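Local atomic coordinates of predicted protein (PDB entry 5Z5M), a protein that probably catalyses the last two steps of urate degradation, hydrolysing 5-hydroxyisourate and then decarboxylating OHCU stereoselectively to (S)-allantoin. Residues Phe127-Arg132 with Leu140-Gly145; Asn116-Asp121 with Gly145-Thr150; Cys185-Thr190 with Met199-His204. All coordinates share one frame; numbering follows the deposited sequence.

Contact 1. Residues Phe127-Arg132 with Leu140-Gly145; sequences FILAVR and LAALGG
Phe127 lays one face of its ring over the side chain of Leu143. The CG atom of Leu143 stands 3.7 Å above the centroid of the Phe127 ring and 3° off the ring normal. This is a CH-pi contact with the branch point of the leucine centred over the ring. The CD2 methyl of Leu143 extends it to one side, 3.7 Å from CD1 of Phe127. The ring reaches the helix because its CG is anti to the backbone N (chi1 177°). Its far end also meets the helix. Atom CZ of Phe127 is 3.8 Å from CB of Ala142, and this methyl lies at the ring edge, near the ring plane. Leu143 thus lies under one face of the ring, while Ala142 abuts its rim.

Ile128 packs on Gln161 and His75, and its carbonyl O accepts a hydrogen bond from NH2 of Arg146. Leu129 comes back to the helix more lightly. Its CD2 methyl touches the same Ala142 CB at 4.0 Å, so one small methyl serves both Phe127 and Leu129. Ala130 packs on Lys164 and Ile165, and its backbone N is hydrogen-bonded to OE1 of Gln161. No hydrogen bond joins the two segments, and the contact is apolar and largely buried.

The extended loop 127-132 therefore runs between two helices. Phe127 and Leu129 pack on helix 136-146, Ile128 and Ala130 on helix 151-173. Leu143 also touches Phe112 and Leu115 of helix 106-123, and Ala142 packs on Ala254 of a second subunit.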
ATOM      1  N   PHE A 127      31.153  19.048   1.907  1.00 13.64           N
ATOM      2  CA  PHE A 127      30.169  17.991   1.743  1.00 14.99           C
ATOM      3  C   PHE A 127      30.116  17.157   3.008  1.00 17.82           C
ATOM      4  O   PHE A 127      31.124  16.590   3.432  1.00 17.66           O
ATOM      5  CB  PHE A 127      30.509  17.117   0.535  1.00 16.48           C
ATOM      6  CG  PHE A 127      29.583  15.952   0.343  1.00 15.11           C
ATOM      7  CD1 PHE A 127      28.340  16.126  -0.245  1.00 14.43           C
ATOM      8  CD2 PHE A 127      29.960  14.681   0.732  1.00 17.15           C
ATOM      9  CE1 PHE A 127      27.485  15.051  -0.432  1.00 11.53           C
ATOM     10  CE2 PHE A 127      29.111  13.600   0.547  1.00 11.64           C
ATOM     11  CZ  PHE A 127      27.874  13.790  -0.039  1.00 15.39           C
ATOM     12  N   ILE A 128      28.935  17.087   3.608  1.00 17.66           N
ATOM     13  CA  ILE A 128      28.746  16.345   4.841  1.00 15.67           C
ATOM     14  C   ILE A 128      27.739  15.221   4.625  1.00 12.75           C
ATOM     15  O   ILE A 128      26.677  15.430   4.038  1.00 14.77           O
ATOM     16  CB  ILE A 128      28.276  17.276   5.980  1.00 17.26           C
ATOM     17  CG1 ILE A 128      29.285  18.409   6.174  1.00 18.26           C
ATOM     18  CG2 ILE A 128      28.078  16.497   7.279  1.00 16.16           C
ATOM     19  CD1 ILE A 128      28.816  19.487   7.130  1.00 17.78           C
ATOM     20  N   LEU A 129      28.089  14.024   5.084  1.00 12.73           N
ATOM     21  CA  LEU A 129      27.228  12.857   4.933  1.00 16.82           C
ATOM     22  C   LEU A 129      27.262  11.981   6.183  1.00 21.74           C
ATOM     23  O   LEU A 129      28.319  11.478   6.570  1.00 25.75           O
ATOM     24  CB  LEU A 129      27.641  12.038   3.707  1.00 13.87           C
ATOM     25  CG  LEU A 129      26.747  10.835   3.406  1.00 13.18           C
ATOM     26  CD1 LEU A 129      25.321  11.278   3.096  1.00 22.38           C
ATOM     27  CD2 LEU A 129      27.306  10.011   2.259  1.00 22.64           C
ATOM     28  N   ALA A 130      26.104  11.812   6.813  1.00 14.42           N
ATOM     29  CA  ALA A 130      25.996  10.981   8.006  1.00 23.24           C
ATOM     30  C   ALA A 130      25.384   9.626   7.677  1.00 27.16           C
ATOM     31  O   ALA A 130      24.163   9.478   7.658  1.00 43.54           O
ATOM     32  CB  ALA A 130      25.167  11.682   9.063  1.00 22.97           C
ATOM     33  N   VAL A 131      26.230   8.639   7.407  1.00 29.05           N
ATOM     34  CA  VAL A 131      25.755   7.289   7.124  1.00 51.29           C
ATOM     35  C   VAL A 131      26.548   6.274   7.948  1.00 52.03           C
ATOM     36  O   VAL A 131      27.769   6.388   8.083  1.00 39.58           O
ATOM     37  CB  VAL A 131      25.874   6.932   5.614  1.00 50.22           C
ATOM     38  CG1 VAL A 131      25.496   5.471   5.359  1.00 53.09           C
ATOM     39  CG2 VAL A 131      25.024   7.866   4.766  1.00 46.10           C
ATOM     40  N   ARG A 132      25.846   5.306   8.526  1.00 43.79           N
ATOM     41  CA  ARG A 132      26.489   4.229   9.268  1.00 51.31           C
ATOM     42  C   ARG A 132      27.088   3.198   8.321  1.00 39.81           C
ATOM     43  O   ARG A 132      26.363   2.546   7.569  1.00 34.43           O
ATOM     44  CB  ARG A 132      25.486   3.565  10.210  1.00 28.70           C
ATOM     45  CG  ARG A 132      25.059   4.467  11.346  1.00 37.81           C
ATOM     46  CD  ARG A 132      24.166   3.745  12.324  1.00 46.84           C
ATOM     47  NE  ARG A 132      23.896   4.570  13.496  1.00 26.31           N
ATOM     48  CZ  ARG A 132      24.635   4.562  14.600  1.00 35.91           C
ATOM     49  NH1 ARG A 132      25.695   3.771  14.685  1.00 32.92           N
ATOM     50  NH2 ARG A 132      24.312   5.345  15.619  1.00 21.06           N
ATOM     51  N   LEU A 140      29.411   8.189  -3.381  1.00 11.36           N
ATOM     52  CA  LEU A 140      29.451   8.720  -4.739  1.00 12.72           C
ATOM     53  C   LEU A 140      28.060   9.106  -5.235  1.00 15.68           C
ATOM     54  O   LEU A 140      27.898  10.132  -5.902  1.00 15.67           O
ATOM     55  CB  LEU A 140      30.092   7.707  -5.692  1.00 18.38           C
ATOM     56  CG  LEU A 140      31.611   7.592  -5.563  1.00 16.25           C
ATOM     57  CD1 LEU A 140      32.115   6.347  -6.281  1.00 31.50           C
ATOM     58  CD2 LEU A 140      32.271   8.844  -6.130  1.00 19.40           C
ATOM     59  N   ALA A 141      27.059   8.297  -4.896  1.00 12.13           N
ATOM     60  CA  ALA A 141      25.682   8.599  -5.281  1.00 13.10           C
ATOM     61  C   ALA A 141      25.196   9.888  -4.623  1.00 11.15           C
ATOM     62  O   ALA A 141      24.521  10.701  -5.255  1.00 13.84           O
ATOM     63  CB  ALA A 141      24.762   7.445  -4.922  1.00 16.26           C
ATOM     64  N   ALA A 142      25.549  10.067  -3.353  1.00 13.93           N
ATOM     65  CA  ALA A 142      25.143  11.250  -2.603  1.00 17.17           C
ATOM     66  C   ALA A 142      25.805  12.503  -3.173  1.00 16.07           C
ATOM     67  O   ALA A 142      25.139  13.501  -3.441  1.00 11.82           O
ATOM     68  CB  ALA A 142      25.484  11.090  -1.126  1.00 14.63           C
ATOM     69  N   LEU A 143      27.121  12.441  -3.350  1.00 12.84           N
ATOM     70  CA  LEU A 143      27.871  13.544  -3.937  1.00 11.75           C
ATOM     71  C   LEU A 143      27.386  13.857  -5.344  1.00 15.89           C
ATOM     72  O   LEU A 143      27.203  15.017  -5.701  1.00 15.60           O
ATOM     73  CB  LEU A 143      29.366  13.220  -3.967  1.00 21.43           C
ATOM     74  CG  LEU A 143      30.282  14.088  -3.101  1.00 28.59           C
ATOM     75  CD1 LEU A 143      31.727  13.629  -3.228  1.00 26.37           C
ATOM     76  CD2 LEU A 143      30.144  15.557  -3.475  1.00 22.47           C
ATOM     77  N   GLY A 144      27.176  12.812  -6.138  1.00 18.56           N
ATOM     78  CA  GLY A 144      26.751  12.981  -7.515  1.00 22.50           C
ATOM     79  C   GLY A 144      25.417  13.690  -7.628  1.00 18.76           C
ATOM     80  O   GLY A 144      25.199  14.488  -8.541  1.00 16.90           O
ATOM     81  N   GLY A 145      24.521  13.403  -6.688  1.00 15.54           N
ATOM     82  CA  GLY A 145      23.200  14.001  -6.703  1.00 11.64           C
ATOM     83  C   GLY A 145      23.184  15.398  -6.109  1.00 13.58           C
ATOM     84  O   GLY A 145      22.670  16.334  -6.715  1.00 18.01           O
TER

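Contact 2. Residues Asn116-Asp121 with Gly145-Thr150; sequences NGAYRD and GRVQHT
The Tyr119 ring meets the 145-150 segment with its edge, where CA of Val147 lies near the ring plane. The carbonyl O of Arg146 approaches the same ring obliquely, 3.9 Å from CE1 of Tyr119. The guanidinium of Arg146 has the Tyr119 hydroxyl at its edge, with OH 3.4 Å from NH2 of Arg146. The two flat groups are 81° apart and do not stack. The Arg146 chain bends at chi3 (52°), which turns its guanidinium toward the hydroxyl. Phe127 meets the Tyr119 ring edge-to-face. Within segment 145-150, the His149 ring has Gly145 O and Arg146 CA over one face, toward its rim.

The CG2 methyl of Val147, anti to the backbone N, touches CB of Ala118 at 4.1 Å and sits 4.0 Å from the backbone N of Tyr119. Val147 is the second residue of a type I turn from Arg146 to His149, and NE2 of Gln122 hydrogen-bonds its carbonyl O.

The polar ends meet at Glu154, outside both segments. Its OE1 is hydrogen-bonded to Tyr119 OH and forms a salt bridge with Arg146 NE, while its OE2 bonds His149. This carboxylate probably offsets the arginine's buried charge and holds the tyrosine hydroxyl in place.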
ATOM      1  N   ASN A 116      33.759  16.532  -4.973  1.00 10.52           N
ATOM      2  CA  ASN A 116      33.905  17.082  -3.632  1.00 14.01           C
ATOM      3  C   ASN A 116      34.460  18.497  -3.702  1.00 14.66           C
ATOM      4  O   ASN A 116      34.067  19.370  -2.929  1.00 13.84           O
ATOM      5  CB  ASN A 116      34.806  16.181  -2.783  1.00 17.55           C
ATOM      6  CG  ASN A 116      34.847  16.595  -1.327  1.00 25.87           C
ATOM      7  OD1 ASN A 116      33.822  16.612  -0.651  1.00 22.50           O
ATOM      8  ND2 ASN A 116      36.038  16.915  -0.832  1.00 19.16           N
ATOM      9  N   GLY A 117      35.361  18.718  -4.655  1.00 17.58           N
ATOM     10  CA  GLY A 117      35.873  20.049  -4.925  1.00 21.60           C
ATOM     11  C   GLY A 117      34.776  20.978  -5.412  1.00 18.80           C
ATOM     12  O   GLY A 117      34.609  22.074  -4.880  1.00 18.73           O
ATOM     13  N   ALA A 118      34.014  20.529  -6.408  1.00 18.57           N
ATOM     14  CA  ALA A 118      32.910  21.317  -6.948  1.00 11.81           C
ATOM     15  C   ALA A 118      31.902  21.688  -5.860  1.00 19.91           C
ATOM     16  O   ALA A 118      31.531  22.854  -5.721  1.00 14.22           O
ATOM     17  CB  ALA A 118      32.218  20.562  -8.072  1.00 19.47           C
ATOM     18  N   TYR A 119      31.469  20.696  -5.091  1.00 13.28           N
ATOM     19  CA  TYR A 119      30.479  20.913  -4.033  1.00 14.14           C
ATOM     20  C   TYR A 119      30.869  22.060  -3.104  1.00 17.26           C
ATOM     21  O   TYR A 119      30.084  22.978  -2.877  1.00 16.56           O
ATOM     22  CB  TYR A 119      30.284  19.643  -3.210  1.00 12.42           C
ATOM     23  CG  TYR A 119      29.165  19.738  -2.185  1.00 13.98           C
ATOM     24  CD1 TYR A 119      27.904  19.228  -2.464  1.00 15.04           C
ATOM     25  CD2 TYR A 119      29.371  20.334  -0.943  1.00 16.38           C
ATOM     26  CE1 TYR A 119      26.880  19.301  -1.540  1.00 14.72           C
ATOM     27  CE2 TYR A 119      28.346  20.415  -0.009  1.00 15.51           C
ATOM     28  CZ  TYR A 119      27.104  19.899  -0.316  1.00 21.01           C
ATOM     29  OH  TYR A 119      26.080  19.969   0.602  1.00 24.74           O
ATOM     30  N   ARG A 120      32.080  21.997  -2.567  1.00 12.37           N
ATOM     31  CA  ARG A 120      32.519  23.008  -1.618  1.00 22.28           C
ATOM     32  C   ARG A 120      32.639  24.374  -2.288  1.00 28.00           C
ATOM     33  O   ARG A 120      32.339  25.400  -1.673  1.00 26.54           O
ATOM     34  CB  ARG A 120      33.850  22.610  -0.977  1.00 20.57           C
ATOM     35  CG  ARG A 120      34.439  23.710  -0.112  1.00 34.85           C
ATOM     36  CD  ARG A 120      34.919  23.187   1.224  1.00 45.02           C
ATOM     37  NE  ARG A 120      34.950  24.253   2.222  1.00 50.88           N
ATOM     38  CZ  ARG A 120      35.373  24.095   3.469  1.00 43.89           C
ATOM     39  NH1 ARG A 120      35.809  22.910   3.875  1.00 53.32           N
ATOM     40  NH2 ARG A 120      35.363  25.122   4.310  1.00 49.67           N
ATOM     41  N   ASP A 121      33.064  24.376  -3.549  1.00 22.29           N
ATOM     42  CA  ASP A 121      33.178  25.606  -4.331  1.00 27.63           C
ATOM     43  C   ASP A 121      31.858  26.352  -4.409  1.00 23.26           C
ATOM     44  O   ASP A 121      31.801  27.560  -4.195  1.00 30.81           O
ATOM     45  CB  ASP A 121      33.665  25.311  -5.756  1.00 26.30           C
ATOM     46  CG  ASP A 121      35.100  24.832  -5.803  1.00 42.27           C
ATOM     47  OD1 ASP A 121      35.833  25.056  -4.817  1.00 32.99           O
ATOM     48  OD2 ASP A 121      35.496  24.237  -6.830  1.00 39.01           O
ATOM     49  N   GLY A 145      24.521  13.403  -6.688  1.00 15.54           N
ATOM     50  CA  GLY A 145      23.200  14.001  -6.703  1.00 11.64           C
ATOM     51  C   GLY A 145      23.184  15.398  -6.109  1.00 13.58           C
ATOM     52  O   GLY A 145      22.670  16.334  -6.715  1.00 18.01           O
ATOM     53  N   ARG A 146      23.763  15.542  -4.922  1.00 11.53           N
ATOM     54  CA  ARG A 146      23.665  16.793  -4.178  1.00 11.73           C
ATOM     55  C   ARG A 146      24.511  17.919  -4.778  1.00 15.00           C
ATOM     56  O   ARG A 146      24.308  19.091  -4.469  1.00 11.70           O
ATOM     57  CB  ARG A 146      24.038  16.546  -2.712  1.00 14.84           C
ATOM     58  CG  ARG A 146      22.933  15.811  -1.942  1.00 13.54           C
ATOM     59  CD  ARG A 146      23.394  15.270  -0.594  1.00  9.76           C
ATOM     60  NE  ARG A 146      24.035  16.287   0.233  1.00 13.75           N
ATOM     61  CZ  ARG A 146      24.681  16.026   1.365  1.00 14.56           C
ATOM     62  NH1 ARG A 146      24.754  14.779   1.818  1.00 13.04           N
ATOM     63  NH2 ARG A 146      25.247  17.012   2.049  1.00 13.64           N
ATOM     64  N   VAL A 147      25.437  17.580  -5.667  1.00 16.08           N
ATOM     65  CA  VAL A 147      26.214  18.629  -6.318  1.00 13.72           C
ATOM     66  C   VAL A 147      25.338  19.361  -7.339  1.00 16.70           C
ATOM     67  O   VAL A 147      25.672  20.460  -7.778  1.00 20.95           O
ATOM     68  CB  VAL A 147      27.482  18.064  -6.988  1.00 16.82           C
ATOM     69  CG1 VAL A 147      27.118  17.262  -8.231  1.00 19.10           C
ATOM     70  CG2 VAL A 147      28.457  19.180  -7.326  1.00 16.53           C
ATOM     71  N   GLN A 148      24.198  18.764  -7.685  1.00 15.54           N
ATOM     72  CA  GLN A 148      23.259  19.381  -8.624  1.00 21.92           C
ATOM     73  C   GLN A 148      22.239  20.293  -7.930  1.00 26.44           C
ATOM     74  O   GLN A 148      21.432  20.954  -8.585  1.00 20.73           O
ATOM     75  CB  GLN A 148      22.522  18.303  -9.424  1.00 18.69           C
ATOM     76  CG  GLN A 148      23.436  17.300 -10.110  1.00 20.83           C
ATOM     77  CD  GLN A 148      22.661  16.237 -10.872  1.00 32.41           C
ATOM     78  OE1 GLN A 148      21.735  16.544 -11.624  1.00 45.43           O
ATOM     79  NE2 GLN A 148      23.026  14.979 -10.667  1.00 27.06           N
ATOM     80  N   HIS A 149      22.282  20.338  -6.602  1.00 22.05           N
ATOM     81  CA  HIS A 149      21.333  21.145  -5.841  1.00 18.57           C
ATOM     82  C   HIS A 149      21.802  22.581  -5.643  1.00 16.74           C
ATOM     83  O   HIS A 149      22.987  22.882  -5.768  1.00 17.19           O
ATOM     84  CB  HIS A 149      21.068  20.509  -4.473  1.00 12.84           C
ATOM     85  CG  HIS A 149      20.415  19.167  -4.547  1.00 26.03           C
ATOM     86  ND1 HIS A 149      20.265  18.353  -3.446  1.00 29.71           N
ATOM     87  CD2 HIS A 149      19.873  18.495  -5.591  1.00 27.46           C
ATOM     88  CE1 HIS A 149      19.657  17.236  -3.807  1.00 25.29           C
ATOM     89  NE2 HIS A 149      19.407  17.299  -5.104  1.00 27.62           N
ATOM     90  N   THR A 150      20.857  23.460  -5.318  1.00 13.54           N
ATOM     91  CA  THR A 150      21.160  24.843  -4.964  1.00 21.36           C
ATOM     92  C   THR A 150      21.844  24.919  -3.598  1.00 21.10           C
ATOM     93  O   THR A 150      21.688  24.015  -2.772  1.00 16.44           O
ATOM     94  CB  THR A 150      19.881  25.701  -4.931  1.00 19.69           C
ATOM     95  OG1 THR A 150      19.074  25.308  -3.815  1.00 19.97           O
ATOM     96  CG2 THR A 150      19.085  25.530  -6.218  1.00 20.84           C
TER

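Contact 3. Residues Cys185-Thr190 with Met199-His204; sequences CHVLDT and MRIHLH
Val187 overlaps two side chains of segment 199-204, Met199 just before the strand and Ile201 on it, one with each methyl. Its CG1 meets the end of Met199, 3.8 Å from the methyl CE. The sulfur is a little farther, with SD of Met199 4.1 Å from CG1 of Val187. The two side chains cross at about a right angle. Met199 starts out extended and then bends at its last torsion (chi3 -67°), which brings CE to CG1 of Val187.

The other methyl, CG2 of Val187, meets CD1 of Ile201 at 3.9 Å, and these two side chains reach toward each other tip to tip. The same CD1 lies 4.4 Å from SG of Cys185, a looser contact. The delta methyl of Ile201 therefore has Val187 and Cys185 as neighbours on segment 185-190. Its long branch is extended (chi2 173°), which carries CD1 across to them.

All four residues are buried, and no hydrogen bond links the segments. The nearest CA pair, Val187 and Met199, is 8.4 Å apart, so the strands face each other through side chains and are not neighbours in one sheet. The backbone of Val187 bonds instead to Ala196 and Gly224. Trp245 and Phe247 of strand 241-248 touch both Cys185 and Ile201 and extend this hydrophobic layer.

Strand 182-189 belongs to the mixed sheet and strand 200-207 to the four-stranded antiparallel one. Their inward side chains form part of the core between two sheets, as in the beta sandwich of the HIUase/transthyretin family.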
ATOM      1  N   CYS A 185       5.011  -5.967  16.397  1.00  9.12           N
ATOM      2  CA  CYS A 185       4.642  -6.379  15.057  1.00 11.73           C
ATOM      3  C   CYS A 185       3.162  -6.733  15.003  1.00 17.96           C
ATOM      4  O   CYS A 185       2.576  -7.161  15.995  1.00 13.01           O
ATOM      5  CB  CYS A 185       5.490  -7.570  14.617  1.00 18.50           C
ATOM      6  SG  CYS A 185       5.329  -7.978  12.866  1.00 17.74           S
ATOM      7  N   HIS A 186       2.567  -6.529  13.839  1.00 10.54           N
ATOM      8  CA  HIS A 186       1.182  -6.888  13.584  1.00 14.00           C
ATOM      9  C   HIS A 186       1.108  -7.400  12.152  1.00 11.90           C
ATOM     10  O   HIS A 186       1.748  -6.842  11.262  1.00 12.60           O
ATOM     11  CB  HIS A 186       0.267  -5.679  13.798  1.00 17.30           C
ATOM     12  CG  HIS A 186      -1.166  -5.920  13.442  1.00 23.87           C
ATOM     13  ND1 HIS A 186      -1.983  -6.758  14.169  1.00 27.47           N
ATOM     14  CD2 HIS A 186      -1.930  -5.423  12.440  1.00 23.83           C
ATOM     15  CE1 HIS A 186      -3.190  -6.773  13.625  1.00 34.33           C
ATOM     16  NE2 HIS A 186      -3.182  -5.972  12.576  1.00 45.64           N
ATOM     17  N   VAL A 187       0.364  -8.474  11.928  1.00  6.62           N
ATOM     18  CA  VAL A 187       0.175  -8.969  10.570  1.00  6.15           C
ATOM     19  C   VAL A 187      -1.300  -8.923  10.191  1.00 11.40           C
ATOM     20  O   VAL A 187      -2.159  -9.455  10.902  1.00 11.12           O
ATOM     21  CB  VAL A 187       0.686 -10.403  10.396  1.00 12.07           C
ATOM     22  CG1 VAL A 187       0.514 -10.835   8.938  1.00 10.31           C
ATOM     23  CG2 VAL A 187       2.135 -10.504  10.836  1.00 10.40           C
ATOM     24  N   LEU A 188      -1.590  -8.268   9.076  1.00  6.77           N
ATOM     25  CA  LEU A 188      -2.954  -8.177   8.572  1.00  8.30           C
ATOM     26  C   LEU A 188      -3.099  -8.837   7.207  1.00  9.40           C
ATOM     27  O   LEU A 188      -2.361  -8.516   6.276  1.00 11.14           O
ATOM     28  CB  LEU A 188      -3.388  -6.721   8.478  1.00 12.55           C
ATOM     29  CG  LEU A 188      -4.770  -6.543   7.853  1.00 19.55           C
ATOM     30  CD1 LEU A 188      -5.857  -6.674   8.904  1.00 22.05           C
ATOM     31  CD2 LEU A 188      -4.853  -5.210   7.133  1.00 35.07           C
ATOM     32  N   ASP A 189      -4.060  -9.751   7.104  1.00  8.14           N
ATOM     33  CA  ASP A 189      -4.390 -10.442   5.859  1.00 10.23           C
ATOM     34  C   ASP A 189      -5.354  -9.568   5.053  1.00 12.60           C
ATOM     35  O   ASP A 189      -6.542  -9.511   5.358  1.00 13.09           O
ATOM     36  CB  ASP A 189      -5.005 -11.813   6.186  1.00 13.47           C
ATOM     37  CG  ASP A 189      -5.431 -12.608   4.954  1.00 17.47           C
ATOM     38  OD1 ASP A 189      -5.365 -12.104   3.813  1.00 18.11           O
ATOM     39  OD2 ASP A 189      -5.866 -13.762   5.151  1.00 15.95           O
ATOM     40  N   THR A 190      -4.851  -8.879   4.030  1.00 12.47           N
ATOM     41  CA  THR A 190      -5.690  -7.937   3.295  1.00  9.50           C
ATOM     42  C   THR A 190      -6.568  -8.625   2.255  1.00 12.82           C
ATOM     43  O   THR A 190      -7.462  -8.003   1.678  1.00 17.46           O
ATOM     44  CB  THR A 190      -4.843  -6.851   2.593  1.00  9.33           C
ATOM     45  OG1 THR A 190      -3.901  -7.473   1.710  1.00 11.81           O
ATOM     46  CG2 THR A 190      -4.094  -6.026   3.620  1.00 13.24           C
ATOM     47  N   MET A 199       0.788 -17.285  12.442  1.00 12.91           N
ATOM     48  CA  MET A 199       1.876 -17.167  11.467  1.00 12.04           C
ATOM     49  C   MET A 199       3.221 -17.177  12.190  1.00  9.41           C
ATOM     50  O   MET A 199       3.408 -16.424  13.144  1.00 15.21           O
ATOM     51  CB  MET A 199       1.738 -15.884  10.629  1.00 13.53           C
ATOM     52  CG  MET A 199       2.797 -15.749   9.528  1.00 25.31           C
ATOM     53  SD  MET A 199       2.744 -14.201   8.592  1.00 20.12           S
ATOM     54  CE  MET A 199       1.188 -14.356   7.717  1.00 17.18           C
ATOM     55  N   ARG A 200       4.146 -18.030  11.752  1.00  7.28           N
ATOM     56  CA  ARG A 200       5.500 -18.038  12.309  1.00  8.90           C
ATOM     57  C   ARG A 200       6.273 -16.835  11.806  1.00 10.88           C
ATOM     58  O   ARG A 200       6.185 -16.476  10.633  1.00 10.91           O
ATOM     59  CB  ARG A 200       6.268 -19.316  11.947  1.00 10.56           C
ATOM     60  CG  ARG A 200       5.723 -20.591  12.545  1.00 27.15           C
ATOM     61  CD  ARG A 200       6.672 -21.763  12.293  1.00 25.58           C
ATOM     62  NE  ARG A 200       7.062 -21.885  10.888  1.00 17.26           N
ATOM     63  CZ  ARG A 200       8.314 -22.051  10.470  1.00 18.29           C
ATOM     64  NH1 ARG A 200       9.308 -22.124  11.346  1.00 22.67           N
ATOM     65  NH2 ARG A 200       8.575 -22.154   9.174  1.00 27.47           N
ATOM     66  N   ILE A 201       7.036 -16.228  12.705  1.00  9.54           N
ATOM     67  CA  ILE A 201       7.815 -15.037  12.397  1.00  8.86           C
ATOM     68  C   ILE A 201       9.162 -15.125  13.099  1.00 11.43           C
ATOM     69  O   ILE A 201       9.212 -15.301  14.313  1.00 14.29           O
ATOM     70  CB  ILE A 201       7.107 -13.746  12.849  1.00  8.23           C
ATOM     71  CG1 ILE A 201       5.741 -13.586  12.175  1.00 13.13           C
ATOM     72  CG2 ILE A 201       7.988 -12.538  12.551  1.00 12.34           C
ATOM     73  CD1 ILE A 201       4.924 -12.404  12.714  1.00 10.38           C
ATOM     74  N   HIS A 202      10.250 -15.023  12.339  1.00  7.71           N
ATOM     75  CA  HIS A 202      11.578 -14.964  12.935  1.00  8.35           C
ATOM     76  C   HIS A 202      12.146 -13.551  12.840  1.00 11.62           C
ATOM     77  O   HIS A 202      11.714 -12.751  12.007  1.00  8.06           O
ATOM     78  CB  HIS A 202      12.526 -15.960  12.263  1.00  8.67           C
ATOM     79  CG  HIS A 202      12.125 -17.389  12.461  1.00 21.61           C
ATOM     80  ND1 HIS A 202      12.803 -18.442  11.878  1.00 22.91           N
ATOM     81  CD2 HIS A 202      11.122 -17.939  13.178  1.00 16.16           C
ATOM     82  CE1 HIS A 202      12.227 -19.576  12.227  1.00 24.63           C
ATOM     83  NE2 HIS A 202      11.202 -19.303  13.015  1.00 29.25           N
ATOM     84  N   LEU A 203      13.096 -13.252  13.720  1.00  9.38           N
ATOM     85  CA  LEU A 203      13.758 -11.952  13.754  1.00  8.47           C
ATOM     86  C   LEU A 203      15.262 -12.133  13.930  1.00  9.63           C
ATOM     87  O   LEU A 203      15.708 -12.788  14.877  1.00 11.78           O
ATOM     88  CB  LEU A 203      13.196 -11.081  14.890  1.00  7.22           C
ATOM     89  CG  LEU A 203      13.768  -9.661  14.993  1.00  6.00           C
ATOM     90  CD1 LEU A 203      13.538  -8.873  13.702  1.00  7.00           C
ATOM     91  CD2 LEU A 203      13.173  -8.916  16.198  1.00 11.09           C
ATOM     92  N   HIS A 204      16.031 -11.575  13.002  1.00  8.06           N
ATOM     93  CA  HIS A 204      17.489 -11.549  13.101  1.00  8.68           C
ATOM     94  C   HIS A 204      18.000 -10.131  13.238  1.00  9.63           C
ATOM     95  O   HIS A 204      17.411  -9.207  12.687  1.00 10.03           O
ATOM     96  CB  HIS A 204      18.143 -12.177  11.870  1.00  9.48           C
ATOM     97  CG  HIS A 204      18.006 -13.660  11.803  1.00 14.11           C
ATOM     98  ND1 HIS A 204      16.833 -14.283  11.435  1.00 16.31           N
ATOM     99  CD2 HIS A 204      18.896 -14.652  12.051  1.00 17.98           C
ATOM    100  CE1 HIS A 204      17.006 -15.592  11.457  1.00 28.44           C
ATOM    101  NE2 HIS A 204      18.249 -15.842  11.829  1.00 22.87           N
TER

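Contacts 1 and 2 adjoin in the OHCU decarboxylase region, with centres 10 Å apart. They share Gly145 and helix 136-146, and along the chain contact 1 lies within 116-150, the span bounded by contact 2. Phe127 and Arg146 join them: CE1 of Phe127 is 3.5 Å from CZ of Arg146. Both contacts also touch the second subunit. Contact 3 belongs to the HIUase/transthyretin region, on the opposite side of the chain's centre. Its centre is 34 Å from that of contact 1 and 43 Å from that of contact 2. The nearest atoms of contacts 1 and 3 are about 15 Å apart. The contacts thus sample both parts of this fusion protein.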